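Local atomic coordinates of sepf-like protein (Archaeoglobus fulgidus, PDB entry 3ZIE), a protein that probably tethers the FtsZ-based Z ring to the cell membrane during division, as a SepF-type protein. Residues P15-E20 with K46-L51; E20-N25 with E53-D58. The protein carries 1 engineered substitution. All coordinates share one frame; numbering follows the deposited sequence.

Interaction 1 (P15-E20 with K46-L51); sequences PEIKRE and KDLRQL
Glu20 OE2 is gripped by two groups, Arg4 NH1 in a salt bridge and Tyr2 OH in a hydrogen bond, while the same helix presents Ile17 and Lys18 to Leu48 and Leu51. A second ion pair lies within segment 15-20: Arg19 NH1 meets Glu16 OE1 at 2.8 Å, with the carboxylate oxygen at the guanidinium edge. Pro15 O sits over one face of that guanidinium. The contact between the segments is apolar. With chi1 of Ile17 at -66°, CG1 lies beside the backbone N and anti to the carbonyl carbon, which leaves CG2 anti to the N. Ile17 CG2 lies 3.8 Å from Leu48 CD2, and the two side chains meet at about a right angle. Leu51 CD2 is a looser neighbour of the same methyl. Lys18 contributes its aliphatic base. Its CG rests 3.7 Å from Leu51 CD2, and Leu51 CD1 also reaches that CG. Beyond CG the chain runs extended, and Lys18 NZ ends 5.5 Å from Asp47 OD2. This is too far for an ion pair, though the opposite charges may still attract weakly. Asp47 OD1 is instead bonded to Lys46 NZ. The axes of the two segments run nearly parallel, 15° apart, and come within 10.9 Å. On the sheet side, Met69 of strand 66-70 touches Ile17, Leu48 and Leu51. Ile81 of the second subunit packs on Glu16, Ile17 and Glu20. The contact thus joins helices 14-22 and 38-55 side by side over one face of the sheet.

Interaction 2 (E20-N25 with E53-D58); sequences EIYDGN and EDVKGD
Asp54 is the first residue of 53-58 to meet the other segment, and it meets Tyr22. Its CB lies 3.9 Å from Tyr22 OH. The carboxylate is turned only 23° from the ring plane. Asp54 OD2 stays slightly farther from the hydroxyl than CB does, so the hydroxyl only brushes the Asp54 side chain.

Val55 follows and carries the centre of the contact. Its two methyls have different partners. CG1 comes up obliquely to the Tyr22 ring, 3.3 Å from CE1, a distance short for two carbons and best read with some caution. Tyr22 CD1 and CZ are its next neighbours. CG2 turns to Ile21 and lies 3.7 Å from Ile21 CG2. The first torsion of Val55 (chi1 -54°) explains the split: CG1 stands anti to the carbonyl carbon, and CG2 sits between the backbone N and that carbon. Ile21 and Val55 meet at about a right angle. The carbonyl oxygen of Val55 is hydrogen-bonded to Thr72 OG1.

Lys56 then leaves the helix with positive phi, and its N makes a weak bond back to Glu53 O. Asp58 has backbone hydrogen bonds with Thr70 of strand 66-70, and its OD2 accepts from Val76 N.

Helix 14-22 ends in a matching way. Gly24 has positive phi, Gly24 N bonds to Ile21 O at 2.9 Å, and Asn25 N bonds to Glu20 O at 3.0 Å. Both helices thus finish in a Schellman motif. Their chains turn there toward strands 26-30 and 58-62, an arrangement characteristic of a layered alpha/beta fold. The first of these turns completes the beta-alpha-beta crossover from strand 2-7 to strand 26-30.

How the interactions relate
Both interactions hold helix 14-22 against helix 38-55, and their centres lie 8 Å apart. Interaction 1 is a buried contact of branched aliphatic side chains, with the foot of a lysine at its margin and the sheet against it. Interaction 2 lies at the C-terminal ends of the helices and is only partly buried. There an aromatic ring and an aspartate take over on the exposed side, while Ile21 and Val55 continue the apolar layer inward. Leu51 joins the two: its CD1 lies 3.7 Å from Tyr22 CE2, and its CD2 packs on Ile21. Glu20 belongs to both segments of helix 14-22 but touches the paired segment of helix 38-55 in neither.

Interaction 1 (P15-E20 with K46-L51)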
ATOM      1  N   PRO B  15      -4.520  10.655  15.134  1.00 15.17           N
ATOM      2  CA  PRO B  15      -4.999   9.781  16.195  1.00 13.36           C
ATOM      3  C   PRO B  15      -5.750   8.544  15.645  1.00 13.67           C
ATOM      4  O   PRO B  15      -5.620   7.445  16.212  1.00 12.59           O
ATOM      5  CB  PRO B  15      -5.918  10.734  17.011  1.00 16.08           C
ATOM      6  CG  PRO B  15      -5.278  12.122  16.734  1.00 15.98           C
ATOM      7  CD  PRO B  15      -5.088  12.011  15.270  1.00 15.12           C
ATOM      8  N   GLU B  16      -6.514   8.683  14.552  1.00 12.59           N
ATOM      9  CA  GLU B  16      -7.188   7.485  13.975  1.00 13.42           C
ATOM     10  C   GLU B  16      -6.182   6.525  13.294  1.00 11.48           C
ATOM     11  O   GLU B  16      -6.407   5.326  13.298  1.00 13.05           O
ATOM     12  CB  GLU B  16      -8.327   7.849  12.982  1.00 12.99           C
ATOM     13  CG  GLU B  16      -9.030   6.617  12.316  1.00 16.52           C
ATOM     14  CD  GLU B  16      -9.636   5.625  13.330  1.00 20.86           C
ATOM     15  OE1 GLU B  16      -9.979   6.063  14.436  1.00 23.34           O
ATOM     16  OE2 GLU B  16      -9.733   4.412  13.057  1.00 20.98           O
ATOM     17  N   ILE B  17      -5.115   7.054  12.678  1.00 11.07           N
ATOM     18  CA  ILE B  17      -4.020   6.192  12.123  1.00 10.87           C
ATOM     19  C   ILE B  17      -3.395   5.386  13.258  1.00  9.87           C
ATOM     20  O   ILE B  17      -3.161   4.160  13.151  1.00  9.88           O
ATOM     21  CB  ILE B  17      -3.016   7.028  11.346  1.00  9.82           C
ATOM     22  CG1 ILE B  17      -3.710   7.630  10.084  1.00 10.38           C
ATOM     23  CG2 ILE B  17      -1.692   6.250  11.061  1.00  9.78           C
ATOM     24  CD1 ILE B  17      -2.868   8.805   9.425  1.00 11.49           C
ATOM     25  N   LYS B  18      -3.167   6.061  14.384  1.00 10.19           N
ATOM     26  CA  LYS B  18      -2.567   5.368  15.532  1.00 10.56           C
ATOM     27  C   LYS B  18      -3.470   4.233  15.964  1.00  9.87           C
ATOM     28  O   LYS B  18      -2.988   3.117  16.220  1.00 11.10           O
ATOM     29  CB  LYS B  18      -2.287   6.326  16.710  1.00 11.55           C
ATOM     30  CG  LYS B  18      -1.137   7.267  16.432  1.00 14.49           C
ATOM     31  CD  LYS B  18      -1.048   8.264  17.543  1.00 19.97           C
ATOM     32  CE  LYS B  18       0.366   8.802  17.650  1.00 21.37           C
ATOM     33  NZ  LYS B  18       0.419   9.806  18.799  1.00 23.45           N
ATOM     34  N   ARG B  19      -4.772   4.510  16.063  1.00  9.60           N
ATOM     35  CA  ARG B  19      -5.743   3.522  16.501  1.00 11.11           C
ATOM     36  C   ARG B  19      -5.746   2.278  15.595  1.00  9.64           C
ATOM     37  O   ARG B  19      -5.776   1.138  16.092  1.00  9.97           O
ATOM     38  CB  ARG B  19      -7.168   4.114  16.576  1.00 11.39           C
ATOM     39  CG  ARG B  19      -7.750   4.210  17.980  1.00 20.33           C
ATOM     40  CD  ARG B  19      -9.106   5.016  17.992  1.00 24.66           C
ATOM     41  NE  ARG B  19      -8.829   6.351  18.528  1.00 28.42           N
ATOM     42  CZ  ARG B  19      -9.011   7.525  17.910  1.00 27.36           C
ATOM     43  NH1 ARG B  19      -9.582   7.629  16.704  1.00 25.09           N
ATOM     44  NH2 ARG B  19      -8.654   8.617  18.569  1.00 28.38           N
ATOM     45  N   GLU B  20      -5.703   2.492  14.288  1.00  8.37           N
ATOM     46  CA  GLU B  20      -5.663   1.354  13.317  1.00  8.81           C
ATOM     47  C   GLU B  20      -4.397   0.478  13.442  1.00  8.53           C
ATOM     48  O   GLU B  20      -4.476  -0.750  13.479  1.00  9.93           O
ATOM     49  CB  GLU B  20      -5.844   1.897  11.875  1.00  8.86           C
ATOM     50  CG  GLU B  20      -7.250   2.428  11.641  1.00 11.94           C
ATOM     51  CD  GLU B  20      -8.282   1.278  11.492  1.00 16.70           C
ATOM     52  OE1 GLU B  20      -8.004   0.147  11.933  1.00 17.32           O
ATOM     53  OE2 GLU B  20      -9.374   1.505  10.930  1.00 18.42           O
ATOM     54  N   LYS B  46       7.030  13.084  12.008  1.00 11.49           N
ATOM     55  CA  LYS B  46       7.602  12.814  13.331  1.00 13.58           C
ATOM     56  C   LYS B  46       6.643  11.893  14.152  1.00 13.24           C
ATOM     57  O   LYS B  46       7.059  10.896  14.737  1.00 12.10           O
ATOM     58  CB  LYS B  46       7.880  14.101  14.109  1.00 15.02           C
ATOM     59  CG  LYS B  46       8.285  13.859  15.614  1.00 19.02           C
ATOM     60  CD  LYS B  46       8.248  15.147  16.466  1.00 23.92           C
ATOM     61  CE  LYS B  46       6.790  15.695  16.708  1.00 28.94           C
ATOM     62  NZ  LYS B  46       6.012  15.029  17.844  1.00 28.14           N
ATOM     63  N   ASP B  47       5.369  12.248  14.205  1.00 12.66           N
ATOM     64  CA  ASP B  47       4.419  11.396  14.923  1.00 14.02           C
ATOM     65  C   ASP B  47       4.327   9.980  14.349  1.00 11.77           C
ATOM     66  O   ASP B  47       4.251   9.030  15.079  1.00 11.19           O
ATOM     67  CB  ASP B  47       3.025  12.019  14.976  1.00 14.06           C
ATOM     68  CG  ASP B  47       2.986  13.330  15.749  1.00 19.28           C
ATOM     69  OD1 ASP B  47       3.914  13.674  16.535  1.00 18.20           O
ATOM     70  OD2 ASP B  47       1.983  14.008  15.560  1.00 20.08           O
ATOM     71  N   LEU B  48       4.332   9.836  13.027  1.00 12.26           N
ATOM     72  CA  LEU B  48       4.129   8.510  12.437  1.00 10.97           C
ATOM     73  C   LEU B  48       5.380   7.641  12.564  1.00 11.35           C
ATOM     74  O   LEU B  48       5.274   6.429  12.769  1.00 10.11           O
ATOM     75  CB  LEU B  48       3.729   8.611  10.965  1.00 12.03           C
ATOM     76  CG  LEU B  48       2.368   9.305  10.741  1.00 10.78           C
ATOM     77  CD1 LEU B  48       2.161   9.150   9.277  1.00 15.01           C
ATOM     78  CD2 LEU B  48       1.296   8.605  11.546  1.00 15.45           C
ATOM     79  N   ARG B  49       6.562   8.265  12.463  1.00 10.00           N
ATOM     80  CA  ARG B  49       7.803   7.567  12.758  1.00 11.15           C
ATOM     81  C   ARG B  49       7.926   7.115  14.225  1.00 11.17           C
ATOM     82  O   ARG B  49       8.410   5.992  14.519  1.00 10.99           O
ATOM     83  CB  ARG B  49       9.012   8.420  12.334  1.00 13.15           C
ATOM     84  CG  ARG B  49       9.098   8.510  10.780  1.00 11.48           C
ATOM     85  CD  ARG B  49      10.345   9.280  10.356  1.00 14.31           C
ATOM     86  NE  ARG B  49      10.248   9.802   8.996  1.00 14.88           N
ATOM     87  CZ  ARG B  49      10.327   9.065   7.886  1.00 18.00           C
ATOM     88  NH1 ARG B  49      10.519   7.753   7.952  1.00 16.51           N
ATOM     89  NH2 ARG B  49      10.231   9.652   6.702  1.00 17.88           N
ATOM     90  N   GLN B  50       7.518   7.965  15.142  1.00 10.63           N
ATOM     91  CA  GLN B  50       7.491   7.579  16.561  1.00 11.94           C
ATOM     92  C   GLN B  50       6.523   6.414  16.808  1.00 10.82           C
ATOM     93  O   GLN B  50       6.838   5.491  17.562  1.00 10.84           O
ATOM     94  CB  GLN B  50       7.114   8.773  17.444  1.00 13.36           C
ATOM     95  CG  GLN B  50       7.308   8.461  18.959  1.00 19.01           C
ATOM     96  CD  GLN B  50       8.741   8.020  19.307  1.00 23.79           C
ATOM     97  OE1 GLN B  50       8.963   6.901  19.810  1.00 27.40           O
ATOM     98  NE2 GLN B  50       9.712   8.863  18.994  1.00 23.30           N
ATOM     99  N   LEU B  51       5.343   6.479  16.189  1.00 10.52           N
ATOM    100  CA  LEU B  51       4.384   5.355  16.197  1.00 11.09           C
ATOM    101  C   LEU B  51       5.010   4.041  15.733  1.00 10.87           C
ATOM    102  O   LEU B  51       4.891   3.033  16.433  1.00  9.96           O
ATOM    103  CB  LEU B  51       3.114   5.683  15.363  1.00 10.58           C
ATOM    104  CG  LEU B  51       2.029   4.602  15.143  1.00 13.37           C
ATOM    105  CD1 LEU B  51       1.366   4.203  16.488  1.00 14.88           C
ATOM    106  CD2 LEU B  51       0.985   5.207  14.212  1.00 12.61           C
TER

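Interaction 2 (E20-N25 with E53-D58)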
ATOM      1  N   GLU B  20      -5.703   2.492  14.288  1.00  8.37           N
ATOM      2  CA  GLU B  20      -5.663   1.354  13.317  1.00  8.81           C
ATOM      3  C   GLU B  20      -4.397   0.478  13.442  1.00  8.53           C
ATOM      4  O   GLU B  20      -4.476  -0.750  13.479  1.00  9.93           O
ATOM      5  CB  GLU B  20      -5.844   1.897  11.875  1.00  8.86           C
ATOM      6  CG  GLU B  20      -7.250   2.428  11.641  1.00 11.94           C
ATOM      7  CD  GLU B  20      -8.282   1.278  11.492  1.00 16.70           C
ATOM      8  OE1 GLU B  20      -8.004   0.147  11.933  1.00 17.32           O
ATOM      9  OE2 GLU B  20      -9.374   1.505  10.930  1.00 18.42           O
ATOM     10  N   ILE B  21      -3.243   1.115  13.574  1.00  8.37           N
ATOM     11  CA  ILE B  21      -1.960   0.424  13.799  1.00  9.15           C
ATOM     12  C   ILE B  21      -1.971  -0.384  15.116  1.00 10.46           C
ATOM     13  O   ILE B  21      -1.576  -1.581  15.128  1.00  8.60           O
ATOM     14  CB  ILE B  21      -0.746   1.458  13.739  1.00  8.92           C
ATOM     15  CG1 ILE B  21      -0.604   2.028  12.312  1.00  9.75           C
ATOM     16  CG2 ILE B  21       0.579   0.777  14.189  1.00  7.85           C
ATOM     17  CD1 ILE B  21      -0.105   0.974  11.232  1.00  5.64           C
ATOM     18  N   TYR B  22      -2.449   0.250  16.198  1.00 10.50           N
ATOM     19  CA  TYR B  22      -2.618  -0.418  17.482  1.00 11.01           C
ATOM     20  C   TYR B  22      -3.607  -1.570  17.372  1.00 12.30           C
ATOM     21  O   TYR B  22      -3.502  -2.533  18.113  1.00 14.28           O
ATOM     22  CB  TYR B  22      -3.036   0.585  18.605  1.00 11.91           C
ATOM     23  CG  TYR B  22      -1.862   1.453  19.097  1.00 14.87           C
ATOM     24  CD1 TYR B  22      -0.742   0.870  19.629  1.00 17.19           C
ATOM     25  CD2 TYR B  22      -1.881   2.849  19.012  1.00 16.96           C
ATOM     26  CE1 TYR B  22       0.369   1.637  20.059  1.00 18.57           C
ATOM     27  CE2 TYR B  22      -0.758   3.631  19.460  1.00 18.40           C
ATOM     28  CZ  TYR B  22       0.351   2.990  19.960  1.00 18.52           C
ATOM     29  OH  TYR B  22       1.459   3.679  20.437  1.00 21.37           O
ATOM     30  N   ASP B  23      -4.547  -1.493  16.439  1.00 12.32           N
ATOM     31  CA  ASP B  23      -5.512  -2.577  16.221  1.00 13.40           C
ATOM     32  C   ASP B  23      -4.910  -3.732  15.379  1.00 12.31           C
ATOM     33  O   ASP B  23      -5.594  -4.707  15.075  1.00 10.82           O
ATOM     34  CB  ASP B  23      -6.789  -2.066  15.523  1.00 13.41           C
ATOM     35  CG  ASP B  23      -7.708  -1.287  16.425  1.00 16.10           C
ATOM     36  OD1 ASP B  23      -7.660  -1.393  17.653  1.00 19.28           O
ATOM     37  OD2 ASP B  23      -8.485  -0.515  15.863  1.00 19.17           O
ATOM     38  N   GLY B  24      -3.647  -3.580  14.958  1.00 11.26           N
ATOM     39  CA  GLY B  24      -2.975  -4.608  14.180  1.00  9.51           C
ATOM     40  C   GLY B  24      -3.232  -4.484  12.679  1.00  8.54           C
ATOM     41  O   GLY B  24      -2.953  -5.435  11.914  1.00  8.49           O
ATOM     42  N   ASN B  25      -3.811  -3.357  12.268  1.00  8.03           N
ATOM     43  CA  ASN B  25      -4.091  -3.072  10.843  1.00  8.62           C
ATOM     44  C   ASN B  25      -2.980  -2.262  10.157  1.00  8.60           C
ATOM     45  O   ASN B  25      -2.117  -1.691  10.846  1.00  7.21           O
ATOM     46  CB  ASN B  25      -5.472  -2.422  10.706  1.00  7.75           C
ATOM     47  CG  ASN B  25      -6.577  -3.325  11.238  1.00  9.59           C
ATOM     48  OD1 ASN B  25      -7.493  -2.880  11.990  1.00 12.09           O
ATOM     49  ND2 ASN B  25      -6.506  -4.595  10.884  1.00  5.86           N
ATOM     50  N   GLU B  53       8.076   3.216  15.781  1.00 13.39           N
ATOM     51  CA  GLU B  53       9.048   2.777  16.809  1.00 14.98           C
ATOM     52  C   GLU B  53       8.340   2.204  18.024  1.00 13.21           C
ATOM     53  O   GLU B  53       8.758   1.205  18.623  1.00 13.06           O
ATOM     54  CB  GLU B  53       9.982   3.937  17.203  1.00 17.05           C
ATOM     55  CG  GLU B  53      11.415   3.522  17.093  1.00 25.09           C
ATOM     56  CD  GLU B  53      12.370   4.685  17.278  1.00 30.90           C
ATOM     57  OE1 GLU B  53      12.308   5.315  18.354  1.00 33.66           O
ATOM     58  OE2 GLU B  53      13.179   4.967  16.335  1.00 34.00           O
ATOM     59  N   ASP B  54       7.256   2.850  18.401  1.00 13.20           N
ATOM     60  CA  ASP B  54       6.482   2.425  19.559  1.00 12.89           C
ATOM     61  C   ASP B  54       5.884   1.063  19.408  1.00 11.46           C
ATOM     62  O   ASP B  54       5.722   0.390  20.412  1.00 13.47           O
ATOM     63  CB  ASP B  54       5.339   3.384  19.888  1.00 12.95           C
ATOM     64  CG  ASP B  54       5.845   4.714  20.432  1.00 16.11           C
ATOM     65  OD1 ASP B  54       7.052   4.851  20.717  1.00 15.30           O
ATOM     66  OD2 ASP B  54       5.032   5.621  20.525  1.00 16.41           O
ATOM     67  N   VAL B  55       5.551   0.653  18.192  1.00  9.73           N
ATOM     68  CA  VAL B  55       4.888  -0.660  18.001  1.00  8.68           C
ATOM     69  C   VAL B  55       5.836  -1.709  17.384  1.00  8.59           C
ATOM     70  O   VAL B  55       5.417  -2.840  17.092  1.00  8.64           O
ATOM     71  CB  VAL B  55       3.555  -0.519  17.217  1.00  9.55           C
ATOM     72  CG1 VAL B  55       2.627   0.508  17.865  1.00  7.96           C
ATOM     73  CG2 VAL B  55       3.801  -0.168  15.761  1.00  8.29           C
ATOM     74  N   LYS B  56       7.117  -1.352  17.194  1.00  8.29           N
ATOM     75  CA  LYS B  56       8.053  -2.166  16.407  1.00  9.22           C
ATOM     76  C   LYS B  56       7.506  -2.463  15.013  1.00 10.28           C
ATOM     77  O   LYS B  56       7.665  -3.590  14.484  1.00  9.83           O
ATOM     78  CB  LYS B  56       8.474  -3.469  17.118  1.00 10.28           C
ATOM     79  CG  LYS B  56       9.038  -3.169  18.520  1.00 14.46           C
ATOM     80  CD  LYS B  56       9.544  -4.440  19.209  1.00 17.23           C
ATOM     81  CE  LYS B  56      10.195  -4.095  20.565  1.00 19.77           C
ATOM     82  NZ  LYS B  56      11.051  -5.267  21.125  1.00 23.87           N
ATOM     83  N   GLY B  57       6.919  -1.433  14.398  1.00 10.55           N
ATOM     84  CA  GLY B  57       6.293  -1.583  13.090  1.00 10.90           C
ATOM     85  C   GLY B  57       7.270  -0.958  12.106  1.00 13.01           C
ATOM     86  O   GLY B  57       8.414  -0.664  12.479  1.00 12.89           O
ATOM     87  N   ASP B  58       6.847  -0.817  10.851  1.00 10.76           N
ATOM     88  CA  ASP B  58       7.685  -0.258   9.827  1.00 11.59           C
ATOM     89  C   ASP B  58       6.983   0.983   9.229  1.00 11.66           C
ATOM     90  O   ASP B  58       5.753   1.140   9.352  1.00  9.74           O
ATOM     91  CB  ASP B  58       7.892  -1.316   8.760  1.00 11.50           C
ATOM     92  CG  ASP B  58       9.176  -1.141   8.003  1.00 17.26           C
ATOM     93  OD1 ASP B  58       9.865  -0.096   8.184  1.00 15.58           O
ATOM     94  OD2 ASP B  58       9.501  -2.077   7.199  1.00 19.79           O
TER